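Alpha-1,2-mannosyltransferase (Ktr4), putative (PDB 7BOP) is a putative fungal mannosyltransferase of the GT-A type that holds guanosine-5'-diphosphate and a manganese ion in a pocket at its central sheet. Local coordinates at residues T86-Y100 with P195-R209. Residues are numbered along the deposited sequence; the frame is centred on the assembly and turned at random.
Sequences TMKDLERTWNSKFNY and PKVQFFCNVDYDVFR. With GDP (guanosine-5'-diphosphate), chain H.
F199, W94 and Y100 carry a buried contact in which the loop and short strand of 195-209 and the start of helix 207-213 run along helix 80-98, hydrogen-bonding to its side chains, to the backbone carbonyl of T93, and to Y100 just beyond it. Near the pocket, V197 N gives a hydrogen bond to T86 OG1, and F199 N one to D89 OD2 (3.1 Å); the other carboxylate oxygen of D89, OD1, forms a salt bridge with R92 NH1. The F199 ring lies against the helix, with L90 CD1 centred over one face, 4.1 Å from the ring centroid. Around T93 the helix widens into a pi-type turn, and T93 O accepts from V203 N (3.0 Å, 172° at the hydrogen) and from K97 NZ on opposite faces of its carbonyl plane. The bent chain of K97 also brings NZ to V203 O and, in a salt bridge, to D204 OD1; D204 OD2 pairs in turn with K354. With CG anti to the backbone N (chi1 -172°), the W94 indole turns its NE1 edge to the loop and gives NE1-H to Y205 O (2.9 Å) in the ring plane, while CZ2 rests on V207 CG2. F208 turns its edge to the face of Y100, centroids 4.8 Å apart. Y100 OH donates to the syn lone pair of D206 OD2 (2.6 Å), which Y57 also engages; D206, the N-cap residue of helix 207-213, accepts from R209 N through OD1. Segment 195-209 thus runs along helix 80-98 from P195, beside the ribose of guanosine-5'-diphosphate, to an aromatic cluster of W94, Y100 and F208, the last two packed on strand 69-74, as part of the Rossmann-like nucleotide-binding core of a GT-A glycosyltransferase fold.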
# COMPACT_ATOMS: atom_id res chain seq x y z
N THR A 86 -16.61 2.04 2.19
CA THR A 86 -15.54 1.10 1.87
C THR A 86 -15.80 -0.30 2.41
O THR A 86 -15.63 -1.29 1.70
CB THR A 86 -14.20 1.63 2.38
OG1 THR A 86 -13.92 2.86 1.70
CG2 THR A 86 -13.09 0.61 2.15
N MET A 87 -16.20 -0.38 3.67
CA MET A 87 -16.54 -1.66 4.30
C MET A 87 -17.63 -2.40 3.53
O MET A 87 -17.52 -3.60 3.30
CB MET A 87 -16.99 -1.44 5.74
CG MET A 87 -15.89 -1.04 6.70
SD MET A 87 -16.47 -1.00 8.42
CE MET A 87 -16.65 -2.75 8.75
N LYS A 88 -18.67 -1.67 3.10
CA LYS A 88 -19.75 -2.27 2.32
C LYS A 88 -19.23 -2.94 1.05
O LYS A 88 -19.64 -4.04 0.71
CB LYS A 88 -20.82 -1.24 1.94
CG LYS A 88 -21.75 -0.86 3.09
CD LYS A 88 -22.73 0.22 2.67
CE LYS A 88 -23.63 0.65 3.82
NZ LYS A 88 -24.52 -0.46 4.26
N ASP A 89 -18.31 -2.27 0.36
CA ASP A 89 -17.72 -2.82 -0.87
C ASP A 89 -16.87 -4.04 -0.57
O ASP A 89 -16.97 -5.05 -1.27
CB ASP A 89 -16.85 -1.77 -1.58
CG ASP A 89 -17.65 -0.79 -2.44
OD1 ASP A 89 -18.90 -0.82 -2.47
OD2 ASP A 89 -16.99 0.02 -3.12
N LEU A 90 -16.00 -3.94 0.43
CA LEU A 90 -15.08 -5.04 0.72
C LEU A 90 -15.83 -6.26 1.24
O LEU A 90 -15.54 -7.40 0.85
CB LEU A 90 -13.96 -4.60 1.67
CG LEU A 90 -12.81 -5.60 1.85
CD1 LEU A 90 -12.38 -6.23 0.54
CD2 LEU A 90 -11.63 -4.93 2.52
N GLU A 91 -16.83 -6.01 2.08
CA GLU A 91 -17.71 -7.08 2.56
C GLU A 91 -18.50 -7.74 1.42
O GLU A 91 -18.48 -8.97 1.29
CB GLU A 91 -18.65 -6.53 3.65
CG GLU A 91 -17.93 -6.26 4.97
CD GLU A 91 -17.64 -7.53 5.77
OE1 GLU A 91 -18.38 -8.51 5.58
OE2 GLU A 91 -16.66 -7.55 6.56
N ARG A 92 -19.16 -6.94 0.58
CA ARG A 92 -19.96 -7.47 -0.52
C ARG A 92 -19.11 -8.29 -1.49
O ARG A 92 -19.52 -9.37 -1.92
CB ARG A 92 -20.65 -6.34 -1.30
CG ARG A 92 -21.63 -6.84 -2.36
CD ARG A 92 -22.18 -5.71 -3.23
NE ARG A 92 -21.13 -5.08 -4.04
CZ ARG A 92 -20.54 -3.90 -3.79
NH1 ARG A 92 -20.88 -3.15 -2.74
NH2 ARG A 92 -19.59 -3.46 -4.62
N THR A 93 -17.93 -7.77 -1.84
CA THR A 93 -17.11 -8.43 -2.84
C THR A 93 -16.31 -9.61 -2.31
O THR A 93 -15.97 -10.50 -3.09
CB THR A 93 -16.14 -7.46 -3.53
OG1 THR A 93 -15.26 -6.86 -2.57
CG2 THR A 93 -16.91 -6.39 -4.30
N TRP A 94 -16.01 -9.62 -1.02
CA TRP A 94 -15.07 -10.60 -0.46
C TRP A 94 -15.38 -11.06 0.98
O TRP A 94 -15.62 -12.24 1.20
CB TRP A 94 -13.63 -10.06 -0.53
CG TRP A 94 -12.62 -11.09 -0.16
CD1 TRP A 94 -12.26 -12.16 -0.89
CD2 TRP A 94 -11.88 -11.16 1.06
NE1 TRP A 94 -11.32 -12.91 -0.21
CE2 TRP A 94 -11.07 -12.31 0.98
CE3 TRP A 94 -11.81 -10.35 2.20
CZ2 TRP A 94 -10.20 -12.68 2.01
CZ3 TRP A 94 -10.94 -10.72 3.22
CH2 TRP A 94 -10.16 -11.89 3.12
N ASN A 95 -15.35 -10.15 1.95
CA ASN A 95 -15.30 -10.59 3.35
C ASN A 95 -16.62 -11.16 3.91
O ASN A 95 -16.58 -11.83 4.96
CB ASN A 95 -14.77 -9.49 4.27
CG ASN A 95 -14.17 -10.06 5.55
OD1 ASN A 95 -13.39 -11.01 5.50
ND2 ASN A 95 -14.51 -9.48 6.68
N SER A 96 -17.76 -10.94 3.25
CA SER A 96 -19.00 -11.59 3.71
C SER A 96 -18.91 -13.10 3.60
O SER A 96 -19.61 -13.81 4.31
CB SER A 96 -20.22 -11.07 2.97
OG SER A 96 -20.14 -11.40 1.61
N LYS A 97 -18.04 -13.60 2.72
CA LYS A 97 -17.83 -15.03 2.54
C LYS A 97 -16.73 -15.60 3.44
O LYS A 97 -16.81 -16.75 3.87
CB LYS A 97 -17.50 -15.33 1.07
CG LYS A 97 -18.56 -14.86 0.09
CD LYS A 97 -18.04 -14.88 -1.35
CE LYS A 97 -17.01 -13.77 -1.60
NZ LYS A 97 -17.06 -13.29 -3.00
N PHE A 98 -15.69 -14.82 3.69
CA PHE A 98 -14.52 -15.31 4.42
C PHE A 98 -14.47 -14.87 5.88
O PHE A 98 -13.89 -15.58 6.71
CB PHE A 98 -13.25 -14.94 3.63
CG PHE A 98 -13.19 -15.61 2.29
CD1 PHE A 98 -12.89 -16.96 2.21
CD2 PHE A 98 -13.47 -14.91 1.13
CE1 PHE A 98 -12.85 -17.60 0.99
CE2 PHE A 98 -13.44 -15.55 -0.10
CZ PHE A 98 -13.12 -16.89 -0.17
N ASN A 99 -15.06 -13.72 6.18
CA ASN A 99 -15.25 -13.24 7.56
C ASN A 99 -13.96 -13.11 8.37
O ASN A 99 -13.89 -13.53 9.53
CB ASN A 99 -16.27 -14.13 8.28
CG ASN A 99 -17.61 -14.10 7.60
OD1 ASN A 99 -18.28 -13.07 7.60
ND2 ASN A 99 -18.00 -15.21 7.01
N TYR A 100 -12.94 -12.52 7.75
CA TYR A 100 -11.74 -12.14 8.47
C TYR A 100 -12.04 -10.92 9.35
O TYR A 100 -12.90 -10.10 9.01
CB TYR A 100 -10.57 -11.88 7.50
CG TYR A 100 -9.85 -13.12 7.07
CD1 TYR A 100 -8.79 -13.62 7.82
CD2 TYR A 100 -10.24 -13.83 5.93
CE1 TYR A 100 -8.12 -14.76 7.45
CE2 TYR A 100 -9.57 -14.99 5.55
CZ TYR A 100 -8.51 -15.45 6.31
OH TYR A 100 -7.84 -16.57 5.95
N PRO A 195 -10.45 4.62 4.12
CA PRO A 195 -11.79 5.12 3.82
C PRO A 195 -11.89 5.74 2.42
O PRO A 195 -10.88 6.17 1.87
CB PRO A 195 -12.03 6.17 4.91
CG PRO A 195 -10.68 6.61 5.32
CD PRO A 195 -9.79 5.42 5.18
N LYS A 196 -13.10 5.74 1.87
CA LYS A 196 -13.41 6.37 0.59
C LYS A 196 -12.80 5.64 -0.61
O LYS A 196 -12.56 6.26 -1.64
CB LYS A 196 -13.01 7.85 0.59
CG LYS A 196 -13.90 8.72 -0.29
CD LYS A 196 -13.49 10.18 -0.18
CE LYS A 196 -14.07 11.03 -1.30
NZ LYS A 196 -15.51 11.34 -1.08
N VAL A 197 -12.55 4.34 -0.49
CA VAL A 197 -12.08 3.55 -1.63
C VAL A 197 -13.20 2.64 -2.08
O VAL A 197 -14.12 2.33 -1.31
CB VAL A 197 -10.80 2.74 -1.32
CG1 VAL A 197 -9.71 3.65 -0.80
CG2 VAL A 197 -11.07 1.61 -0.34
N GLN A 198 -13.13 2.21 -3.34
CA GLN A 198 -14.11 1.28 -3.88
C GLN A 198 -13.48 -0.05 -4.26
O GLN A 198 -12.33 -0.11 -4.71
CB GLN A 198 -14.81 1.86 -5.11
CG GLN A 198 -15.32 3.28 -4.96
CD GLN A 198 -16.10 3.72 -6.18
OE1 GLN A 198 -17.24 3.31 -6.37
NE2 GLN A 198 -15.48 4.52 -7.04
N PHE A 199 -14.26 -1.11 -4.11
CA PHE A 199 -13.93 -2.44 -4.64
C PHE A 199 -15.03 -2.83 -5.61
O PHE A 199 -16.22 -2.76 -5.27
CB PHE A 199 -13.78 -3.48 -3.53
CG PHE A 199 -12.66 -3.19 -2.59
CD1 PHE A 199 -11.37 -3.62 -2.88
CD2 PHE A 199 -12.88 -2.46 -1.43
CE1 PHE A 199 -10.32 -3.34 -2.02
CE2 PHE A 199 -11.83 -2.18 -0.57
CZ PHE A 199 -10.55 -2.63 -0.86
N PHE A 200 -14.63 -3.24 -6.81
CA PHE A 200 -15.56 -3.43 -7.92
C PHE A 200 -15.87 -4.88 -8.29
O PHE A 200 -16.83 -5.10 -9.01
CB PHE A 200 -15.01 -2.75 -9.18
CG PHE A 200 -14.81 -1.27 -9.04
CD1 PHE A 200 -15.89 -0.41 -8.85
CD2 PHE A 200 -13.52 -0.71 -9.11
CE1 PHE A 200 -15.70 0.96 -8.74
CE2 PHE A 200 -13.33 0.65 -9.01
CZ PHE A 200 -14.41 1.50 -8.82
N CYS A 201 -15.06 -5.85 -7.83
CA CYS A 201 -15.11 -7.23 -8.33
C CYS A 201 -15.27 -8.24 -7.22
O CYS A 201 -14.57 -8.17 -6.22
CB CYS A 201 -13.84 -7.59 -9.11
SG CYS A 201 -13.38 -6.38 -10.36
N ASN A 202 -16.16 -9.20 -7.42
CA ASN A 202 -16.25 -10.34 -6.52
C ASN A 202 -14.96 -11.12 -6.59
O ASN A 202 -14.44 -11.36 -7.68
CB ASN A 202 -17.44 -11.24 -6.87
CG ASN A 202 -18.77 -10.59 -6.56
OD1 ASN A 202 -18.87 -9.78 -5.65
ND2 ASN A 202 -19.79 -10.92 -7.32
N VAL A 203 -14.43 -11.47 -5.43
CA VAL A 203 -13.24 -12.30 -5.32
C VAL A 203 -13.67 -13.55 -4.55
O VAL A 203 -14.17 -13.44 -3.43
CB VAL A 203 -12.12 -11.52 -4.62
CG1 VAL A 203 -10.90 -12.40 -4.38
CG2 VAL A 203 -11.74 -10.31 -5.47
N ASP A 204 -13.47 -14.71 -5.16
CA ASP A 204 -14.04 -15.97 -4.67
C ASP A 204 -13.01 -16.95 -4.11
O ASP A 204 -13.27 -18.14 -4.06
CB ASP A 204 -14.86 -16.61 -5.80
CG ASP A 204 -16.10 -15.81 -6.12
OD1 ASP A 204 -16.76 -15.35 -5.18
OD2 ASP A 204 -16.40 -15.62 -7.31
N TYR A 205 -11.85 -16.43 -3.70
CA TYR A 205 -10.85 -17.23 -3.00
C TYR A 205 -10.29 -16.43 -1.83
O TYR A 205 -10.36 -15.18 -1.81
CB TYR A 205 -9.74 -17.69 -3.96
CG TYR A 205 -8.95 -16.56 -4.59
CD1 TYR A 205 -9.41 -15.91 -5.74
CD2 TYR A 205 -7.74 -16.13 -4.03
CE1 TYR A 205 -8.69 -14.86 -6.32
CE2 TYR A 205 -7.02 -15.08 -4.60
CZ TYR A 205 -7.50 -14.44 -5.75
OH TYR A 205 -6.78 -13.40 -6.31
N ASP A 206 -9.73 -17.15 -0.87
CA ASP A 206 -9.14 -16.55 0.31
C ASP A 206 -7.77 -15.94 -0.07
O ASP A 206 -6.79 -16.67 -0.24
CB ASP A 206 -9.01 -17.61 1.40
CG ASP A 206 -8.47 -17.06 2.71
OD1 ASP A 206 -7.82 -15.99 2.70
OD2 ASP A 206 -8.69 -17.72 3.76
N VAL A 207 -7.72 -14.62 -0.19
CA VAL A 207 -6.50 -13.95 -0.66
C VAL A 207 -5.35 -14.11 0.32
O VAL A 207 -4.19 -14.16 -0.09
CB VAL A 207 -6.70 -12.44 -0.97
CG1 VAL A 207 -7.80 -12.25 -2.02
CG2 VAL A 207 -6.99 -11.63 0.28
N PHE A 208 -5.67 -14.22 1.61
CA PHE A 208 -4.63 -14.39 2.62
C PHE A 208 -3.95 -15.75 2.50
O PHE A 208 -2.72 -15.83 2.54
CB PHE A 208 -5.19 -14.20 4.03
CG PHE A 208 -5.56 -12.78 4.36
CD1 PHE A 208 -4.62 -11.75 4.26
CD2 PHE A 208 -6.83 -12.47 4.84
CE1 PHE A 208 -4.95 -10.45 4.60
CE2 PHE A 208 -7.16 -11.16 5.18
CZ PHE A 208 -6.21 -10.15 5.07
N ARG A 209 -4.73 -16.80 2.33
CA ARG A 209 -4.16 -18.14 2.16
C ARG A 209 -3.57 -18.34 0.77
O ARG A 209 -2.65 -19.13 0.61
CB ARG A 209 -5.19 -19.21 2.50
CG ARG A 209 -5.60 -19.12 3.96
CD ARG A 209 -6.41 -20.32 4.40
NE ARG A 209 -5.61 -21.55 4.45
CZ ARG A 209 -6.07 -22.75 4.82
NH1 ARG A 209 -7.35 -22.92 5.17
NH2 ARG A 209 -5.24 -23.80 4.83
PB GDP H . -3.94 10.12 1.18
O1B GDP H . -4.64 11.34 0.66
O2B GDP H . -4.68 8.80 0.90
O3B GDP H . -2.45 10.05 0.90
O3A GDP H . -4.02 10.39 2.78
PA GDP H . -5.28 10.01 3.74
O1A GDP H . -5.81 11.27 4.40
O2A GDP H . -6.21 9.05 2.97
O5' GDP H . -4.43 9.24 4.87
C5' GDP H . -3.93 7.92 4.64
C4' GDP H . -4.53 6.95 5.64
O4' GDP H . -4.14 7.32 6.97
C3' GDP H . -6.06 6.95 5.68
O3' GDP H . -6.48 5.62 6.05
C2' GDP H . -6.41 7.97 6.74
O2' GDP H . -7.67 7.69 7.37
C1' GDP H . -5.25 7.83 7.71
N9 GDP H . -4.77 9.04 8.43
C8 GDP H . -4.09 10.12 7.94
N7 GDP H . -3.80 10.97 8.95
C5 GDP H . -4.27 10.45 10.09
C6 GDP H . -4.31 10.83 11.52
O6 GDP H . -3.79 11.90 11.87
N1 GDP H . -4.90 9.99 12.40
C2 GDP H . -5.45 8.82 12.02
N2 GDP H . -6.04 8.00 12.93
N3 GDP H . -5.46 8.42 10.72
C4 GDP H . -4.90 9.17 9.75
O HOH W 1 -18.36 1.31 -5.03
O HOH W 2 -16.88 3.01 -1.33
O HOH W 3 -20.71 -7.53 -6.00
O HOH W 4 -18.44 -1.01 -6.35
O HOH W 5 -12.85 -7.16 -3.77